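Local coordinates for protein leucine aminopeptidase (Legionella pneumophila, PDB 5GNE) that probably removes amino acids from the N-terminal end of peptides as a zinc-dependent aminopeptidase of family M28, at residues 139-144 with 211-216; 280-285 with 309-314. All blocks are in the same frame, centred on the assembly; numbering follows the deposited sequence.

Interaction 1: residues 139-144 with 211-216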
loop_
_atom_site.group_PDB
_atom_site.type_symbol
_atom_site.label_atom_id
_atom_site.label_comp_id
_atom_site.label_asym_id
_atom_site.label_seq_id
_atom_site.Cartn_x
_atom_site.Cartn_y
_atom_site.Cartn_z
ATOM N N GLN A 139 16.387 -0.283 0.328
ATOM C CA GLN A 139 17.495 0.049 -0.574
ATOM C C GLN A 139 17.503 -0.844 -1.794
ATOM O O GLN A 139 17.742 -0.385 -2.909
ATOM C CB GLN A 139 18.841 -0.028 0.146
ATOM C CG GLN A 139 18.942 0.982 1.255
ATOM C CD GLN A 139 20.146 0.788 2.124
ATOM O OE1 GLN A 139 20.553 -0.338 2.407
ATOM N NE2 GLN A 139 20.733 1.893 2.562
ATOM N N TRP A 140 17.269 -2.125 -1.567
ATOM C CA TRP A 140 17.134 -3.091 -2.647
ATOM C C TRP A 140 16.106 -2.642 -3.700
ATOM O O TRP A 140 16.383 -2.608 -4.901
ATOM C CB TRP A 140 16.771 -4.457 -2.069
ATOM C CG TRP A 140 16.735 -5.529 -3.089
ATOM C CD1 TRP A 140 17.804 -6.215 -3.597
ATOM C CD2 TRP A 140 15.572 -6.067 -3.726
ATOM N NE1 TRP A 140 17.378 -7.139 -4.511
ATOM C CE2 TRP A 140 16.015 -7.068 -4.619
ATOM C CE3 TRP A 140 14.200 -5.800 -3.632
ATOM C CZ2 TRP A 140 15.137 -7.808 -5.413
ATOM C CZ3 TRP A 140 13.324 -6.530 -4.429
ATOM C CH2 TRP A 140 13.797 -7.521 -5.310
ATOM N N PHE A 141 14.914 -2.304 -3.230
ATOM C CA PHE A 141 13.831 -1.909 -4.103
ATOM C C PHE A 141 14.235 -0.747 -4.987
ATOM O O PHE A 141 14.025 -0.783 -6.202
ATOM C CB PHE A 141 12.600 -1.530 -3.267
ATOM C CG PHE A 141 11.435 -1.046 -4.075
ATOM C CD1 PHE A 141 11.294 0.305 -4.371
ATOM C CD2 PHE A 141 10.467 -1.936 -4.508
ATOM C CE1 PHE A 141 10.224 0.767 -5.111
ATOM C CE2 PHE A 141 9.376 -1.501 -5.235
ATOM C CZ PHE A 141 9.251 -0.135 -5.546
ATOM N N LYS A 142 14.861 0.261 -4.378
ATOM C CA LYS A 142 15.266 1.470 -5.100
ATOM C C LYS A 142 16.216 1.086 -6.217
ATOM O O LYS A 142 16.098 1.538 -7.356
ATOM C CB LYS A 142 15.925 2.488 -4.162
ATOM C CG LYS A 142 16.059 3.877 -4.801
ATOM C CD LYS A 142 17.027 4.802 -4.072
ATOM C CE LYS A 142 17.115 6.150 -4.780
ATOM N NZ LYS A 142 17.961 6.079 -6.016
ATOM N N GLN A 143 17.177 0.259 -5.865
ATOM C CA GLN A 143 18.193 -0.161 -6.809
ATOM C C GLN A 143 17.607 -1.033 -7.923
ATOM O O GLN A 143 18.061 -0.953 -9.066
ATOM C CB GLN A 143 19.310 -0.868 -6.053
ATOM C CG GLN A 143 20.124 -1.820 -6.860
ATOM C CD GLN A 143 21.000 -2.646 -5.963
ATOM O OE1 GLN A 143 21.907 -2.122 -5.316
ATOM N NE2 GLN A 143 20.707 -3.940 -5.872
ATOM N N GLN A 144 16.597 -1.848 -7.605
ATOM C CA GLN A 144 15.899 -2.624 -8.648
ATOM C C GLN A 144 15.263 -1.696 -9.683
ATOM O O GLN A 144 15.239 -1.993 -10.874
ATOM C CB GLN A 144 14.814 -3.527 -8.063
ATOM C CG GLN A 144 15.299 -4.598 -7.128
ATOM C CD GLN A 144 16.229 -5.582 -7.801
ATOM O OE1 GLN A 144 17.415 -5.622 -7.489
ATOM N NE2 GLN A 144 15.699 -6.372 -8.733
ATOM N N VAL A 211 4.483 -7.658 -7.434
ATOM C CA VAL A 211 3.551 -7.344 -8.504
ATOM C C VAL A 211 3.840 -5.996 -9.148
ATOM O O VAL A 211 3.844 -5.874 -10.372
ATOM C CB VAL A 211 2.108 -7.398 -7.995
ATOM C CG1 VAL A 211 1.129 -6.736 -8.983
ATOM C CG2 VAL A 211 1.735 -8.875 -7.727
ATOM N N GLU A 212 4.114 -4.987 -8.336
ATOM C CA GLU A 212 4.346 -3.658 -8.888
ATOM C C GLU A 212 5.719 -3.573 -9.513
ATOM O O GLU A 212 5.909 -2.795 -10.465
ATOM C CB GLU A 212 4.132 -2.558 -7.831
ATOM C CG GLU A 212 5.175 -2.440 -6.745
ATOM C CD GLU A 212 4.957 -1.201 -5.865
ATOM O OE1 GLU A 212 4.236 -0.261 -6.278
ATOM O OE2 GLU A 212 5.478 -1.188 -4.734
ATOM N N LEU A 213 6.673 -4.346 -9.000
ATOM C CA LEU A 213 8.002 -4.373 -9.620
ATOM C C LEU A 213 7.911 -4.932 -11.024
ATOM O O LEU A 213 8.475 -4.357 -11.951
ATOM C CB LEU A 213 8.991 -5.193 -8.799
ATOM C CG LEU A 213 9.910 -4.305 -7.956
ATOM C CD1 LEU A 213 10.779 -5.150 -7.061
ATOM C CD2 LEU A 213 10.776 -3.388 -8.839
ATOM N N GLU A 214 7.147 -6.007 -11.198
ATOM C CA GLU A 214 6.894 -6.533 -12.544
ATOM C C GLU A 214 6.145 -5.530 -13.441
ATOM O O GLU A 214 6.426 -5.415 -14.648
ATOM C CB GLU A 214 6.135 -7.862 -12.474
ATOM C CG GLU A 214 5.903 -8.543 -13.830
ATOM C CD GLU A 214 7.178 -8.771 -14.655
ATOM O OE1 GLU A 214 8.297 -8.715 -14.095
ATOM O OE2 GLU A 214 7.055 -9.031 -15.875
ATOM N N MET A 215 5.160 -4.852 -12.874
ATOM C CA MET A 215 4.450 -3.805 -13.614
ATOM C C MET A 215 5.427 -2.761 -14.151
ATOM O O MET A 215 5.416 -2.432 -15.346
ATOM C CB MET A 215 3.419 -3.153 -12.722
ATOM C CG MET A 215 2.162 -4.004 -12.570
ATOM S SD MET A 215 1.234 -3.374 -11.168
ATOM C CE MET A 215 0.828 -1.753 -11.816
ATOM N N ALA A 216 6.327 -2.310 -13.281
ATOM C CA ALA A 216 7.368 -1.349 -13.668
ATOM C C ALA A 216 8.239 -1.904 -14.781
ATOM O O ALA A 216 8.588 -1.202 -15.721
ATOM C CB ALA A 216 8.233 -0.954 -12.469
#

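Interaction 2: residues 280-285 with 309-314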
loop_
_atom_site.group_PDB
_atom_site.type_symbol
_atom_site.label_atom_id
_atom_site.label_comp_id
_atom_site.label_asym_id
_atom_site.label_seq_id
_atom_site.Cartn_x
_atom_site.Cartn_y
_atom_site.Cartn_z
ATOM N N TRP A 280 -10.938 -9.698 -4.939
ATOM C CA TRP A 280 -11.871 -8.903 -4.147
ATOM C C TRP A 280 -11.472 -7.425 -4.112
ATOM O O TRP A 280 -10.312 -7.087 -3.890
ATOM C CB TRP A 280 -11.949 -9.463 -2.716
ATOM C CG TRP A 280 -12.715 -10.755 -2.613
ATOM C CD1 TRP A 280 -14.051 -10.892 -2.444
ATOM C CD2 TRP A 280 -12.181 -12.087 -2.733
ATOM N NE1 TRP A 280 -14.389 -12.230 -2.415
ATOM C CE2 TRP A 280 -13.262 -12.979 -2.607
ATOM C CE3 TRP A 280 -10.900 -12.603 -2.935
ATOM C CZ2 TRP A 280 -13.096 -14.368 -2.656
ATOM C CZ3 TRP A 280 -10.737 -13.987 -2.994
ATOM C CH2 TRP A 280 -11.829 -14.849 -2.853
ATOM N N LEU A 281 -12.457 -6.557 -4.321
ATOM C CA LEU A 281 -12.264 -5.120 -4.236
ATOM C C LEU A 281 -12.809 -4.637 -2.915
ATOM O O LEU A 281 -13.835 -5.149 -2.448
ATOM C CB LEU A 281 -12.983 -4.408 -5.381
ATOM C CG LEU A 281 -12.529 -4.812 -6.784
ATOM C CD1 LEU A 281 -13.318 -4.065 -7.840
ATOM C CD2 LEU A 281 -11.030 -4.567 -6.949
ATOM N N LEU A 282 -12.162 -3.624 -2.337
ATOM C CA LEU A 282 -12.588 -3.103 -1.044
ATOM C C LEU A 282 -13.597 -2.024 -1.278
ATOM O O LEU A 282 -13.480 -1.295 -2.253
ATOM C CB LEU A 282 -11.412 -2.557 -0.259
ATOM C CG LEU A 282 -10.745 -3.638 0.584
ATOM C CD1 LEU A 282 -9.751 -4.466 -0.226
ATOM C CD2 LEU A 282 -10.103 -3.025 1.806
ATOM N N LYS A 283 -14.625 -1.940 -0.438
ATOM C CA LYS A 283 -15.614 -0.901 -0.689
ATOM C C LYS A 283 -15.608 0.260 0.308
ATOM O O LYS A 283 -16.316 1.240 0.093
ATOM C CB LYS A 283 -17.032 -1.473 -0.775
ATOM C CG LYS A 283 -17.266 -2.883 -0.298
ATOM C CD LYS A 283 -18.759 -3.192 -0.503
ATOM C CE LYS A 283 -19.143 -4.621 -0.169
ATOM N NZ LYS A 283 -20.629 -4.761 -0.070
ATOM N N ASP A 284 -14.857 0.171 1.399
ATOM C CA ASP A 284 -14.747 1.351 2.255
ATOM C C ASP A 284 -13.377 2.043 2.135
ATOM O O ASP A 284 -12.349 1.418 1.880
ATOM C CB ASP A 284 -15.110 1.010 3.717
ATOM C CG ASP A 284 -14.447 -0.255 4.224
ATOM O OD1 ASP A 284 -13.208 -0.350 4.163
ATOM O OD2 ASP A 284 -15.184 -1.155 4.701
ATOM N N TYR A 285 -13.386 3.353 2.323
ATOM C CA TYR A 285 -12.164 4.123 2.322
ATOM C C TYR A 285 -11.449 4.074 0.973
ATOM O O TYR A 285 -10.236 4.203 0.903
ATOM C CB TYR A 285 -11.240 3.656 3.450
ATOM C CG TYR A 285 -11.422 4.470 4.706
ATOM C CD1 TYR A 285 -10.691 5.643 4.902
ATOM C CD2 TYR A 285 -12.325 4.092 5.681
ATOM C CE1 TYR A 285 -10.852 6.410 6.041
ATOM C CE2 TYR A 285 -12.498 4.854 6.821
ATOM C CZ TYR A 285 -11.758 6.009 6.993
ATOM O OH TYR A 285 -11.925 6.768 8.125
ATOM N N THR A 309 -15.229 -6.900 -0.504
ATOM C CA THR A 309 -14.943 -7.117 0.910
ATOM C C THR A 309 -14.868 -5.787 1.676
ATOM O O THR A 309 -14.835 -4.703 1.071
ATOM C CB THR A 309 -13.642 -7.949 1.074
ATOM O OG1 THR A 309 -13.400 -8.207 2.459
ATOM C CG2 THR A 309 -12.443 -7.241 0.474
ATOM N N LYS A 310 -14.908 -5.866 3.001
ATOM C CA LYS A 310 -14.783 -4.684 3.851
ATOM C C LYS A 310 -13.563 -4.832 4.758
ATOM O O LYS A 310 -13.019 -5.929 4.896
ATOM C CB LYS A 310 -16.050 -4.450 4.686
ATOM C CG LYS A 310 -17.257 -3.876 3.925
ATOM C CD LYS A 310 -17.924 -2.742 4.739
ATOM C CE LYS A 310 -19.269 -2.275 4.164
ATOM N NZ LYS A 310 -19.915 -1.242 5.038
ATOM N N CYS A 311 -13.074 -3.707 5.277
ATOM C CA CYS A 311 -11.872 -3.678 6.115
ATOM C C CYS A 311 -12.114 -2.936 7.422
ATOM O O CYS A 311 -13.032 -2.135 7.529
ATOM C CB CYS A 311 -10.687 -3.025 5.369
ATOM S SG CYS A 311 -9.109 -3.404 6.150
ATOM N N GLY A 312 -11.277 -3.211 8.414
ATOM C CA GLY A 312 -11.241 -2.422 9.632
ATOM C C GLY A 312 -10.706 -1.006 9.408
ATOM O O GLY A 312 -10.340 -0.620 8.292
ATOM N N TYR A 313 -10.643 -0.243 10.493
ATOM C CA TYR A 313 -10.065 1.097 10.495
ATOM C C TYR A 313 -8.573 1.069 10.159
ATOM O O TYR A 313 -7.863 0.157 10.581
ATOM C CB TYR A 313 -10.275 1.756 11.873
ATOM C CG TYR A 313 -9.671 3.135 11.972
ATOM C CD1 TYR A 313 -10.099 4.147 11.131
ATOM C CD2 TYR A 313 -8.648 3.411 12.868
ATOM C CE1 TYR A 313 -9.541 5.396 11.179
ATOM C CE2 TYR A 313 -8.086 4.661 12.932
ATOM C CZ TYR A 313 -8.539 5.651 12.080
ATOM O OH TYR A 313 -8.003 6.901 12.116
ATOM N N ALA A 314 -8.101 2.074 9.424
ATOM C CA ALA A 314 -6.662 2.230 9.126
ATOM C C ALA A 314 -6.128 0.923 8.555
ATOM O O ALA A 314 -5.080 0.405 8.935
ATOM C CB ALA A 314 -5.890 2.637 10.366
#

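Interaction 1: residues 139-144 with 211-216
Leu213 reaches from helix 202-221 into a group formed by Trp140, Phe141 and Gln144 of helix 132-151. Leu213 CD1 meets the six-membered part of the indole, 3.9 Å from Trp140 CZ3. Leu213 CD2 lies 4.1 Å from Gln144 CB. Leu213 CG, the branch point, is 3.9 Å from Phe141 CE2. Both aromatic side chains have CG anti to the backbone N (chi1 177° for Phe141), which brings the rings to the leucine. Gln144 turns CG anti to the carbonyl carbon, which lays Gln144 CG over the centre of the Trp140 indole, 3.4 Å above the plane. Next to Leu213 in the chain, the Glu212 side chain crosses that of Phe141 at about a right angle, with the carboxylate and ring planes 47° apart and Glu212 OE2 3.9 Å from Phe141 CE2. The helix segments run nearly parallel, 18° apart, with 11.7 Å between their axes, so long side chains bridge the gap. Phe141 and Glu212 also touch strand 230-235, and Trp140 stacks on His120 of helix 111-123. Packing around Leu213 thus joins two helices on the mixed sheet of the M28 domain. The Glu212 carboxylate, the one polar group touching across, forms no hydrogen bond to segment 139-144.

Interaction 2: residues 280-285 with 309-314
Thr309 pairs with Leu282 in a parallel beta bridge, and two backbone hydrogen bonds hold it. Thr309 N donates to Leu281 O at 3.0 Å. Lys283 N donates to Thr309 O at 3.2 Å. The side chains of Leu282 and Thr309 lie side by side and point the same way, with Leu282 CD1 3.9 Å from Thr309 CG2. The other leucine methyl, Leu282 CD2, packs 3.6 Å from Cys311 CB.

Past the bridge, side chains take over from the backbone. Asp284 OD2 accepts a weak but fairly straight bond from Cys311 N, 3.4 Å long with an angle of 165° at the hydrogen. Asp284 chi1 of 47° puts CG between the backbone N and the carbonyl carbon, which turns the carboxylate to the other segment. Asp284 OD2 also lies 3.2 Å from Lys310 CD, so the aspartate meets the aliphatic part of the lysine. Lys310 NZ stays 4.7 Å from Asp284 OD2, so no salt bridge forms, though the opposite charges may still attract. Farther on, Tyr285 OH approaches the edge of the Tyr313 ring, 4.1 Å from Tyr313 CE1.

Outside partners fix several of these groups. Cys311 forms a disulfide with Cys315, Thr309 OG1 bonds to Leu336 N, and Tyr313 OH bonds to Leu82 O. Strand 306-309 is the outermost strand at this end of the mixed sheet. Strand 279-282 separates it from the antiparallel strand 328-332, helix 288-302 packs against Leu281, and helix 318-323 receives Tyr285.

Interaction 1 comes first along the chain and closes before interaction 2 opens. Their centres are 26 Å apart, on opposite sides of the chain's centre, and their nearest atoms stay about 13 Å from each other. The mixed eight-stranded sheet connects them. Interaction 1 joins two helices beside strand 230-235, whereas interaction 2 joins the last two strands at the 306-309 edge and the loops that follow. Interaction 2 lies nearer the zinc ions. The side chain of Cys311 is about 9 Å from a bound zinc ion, and that of Glu212 about 12 Å. Interaction 1 packs helices on the sheet, and interaction 2 extends its 306-309 edge into a loop near the metals; neither includes a zinc ligand.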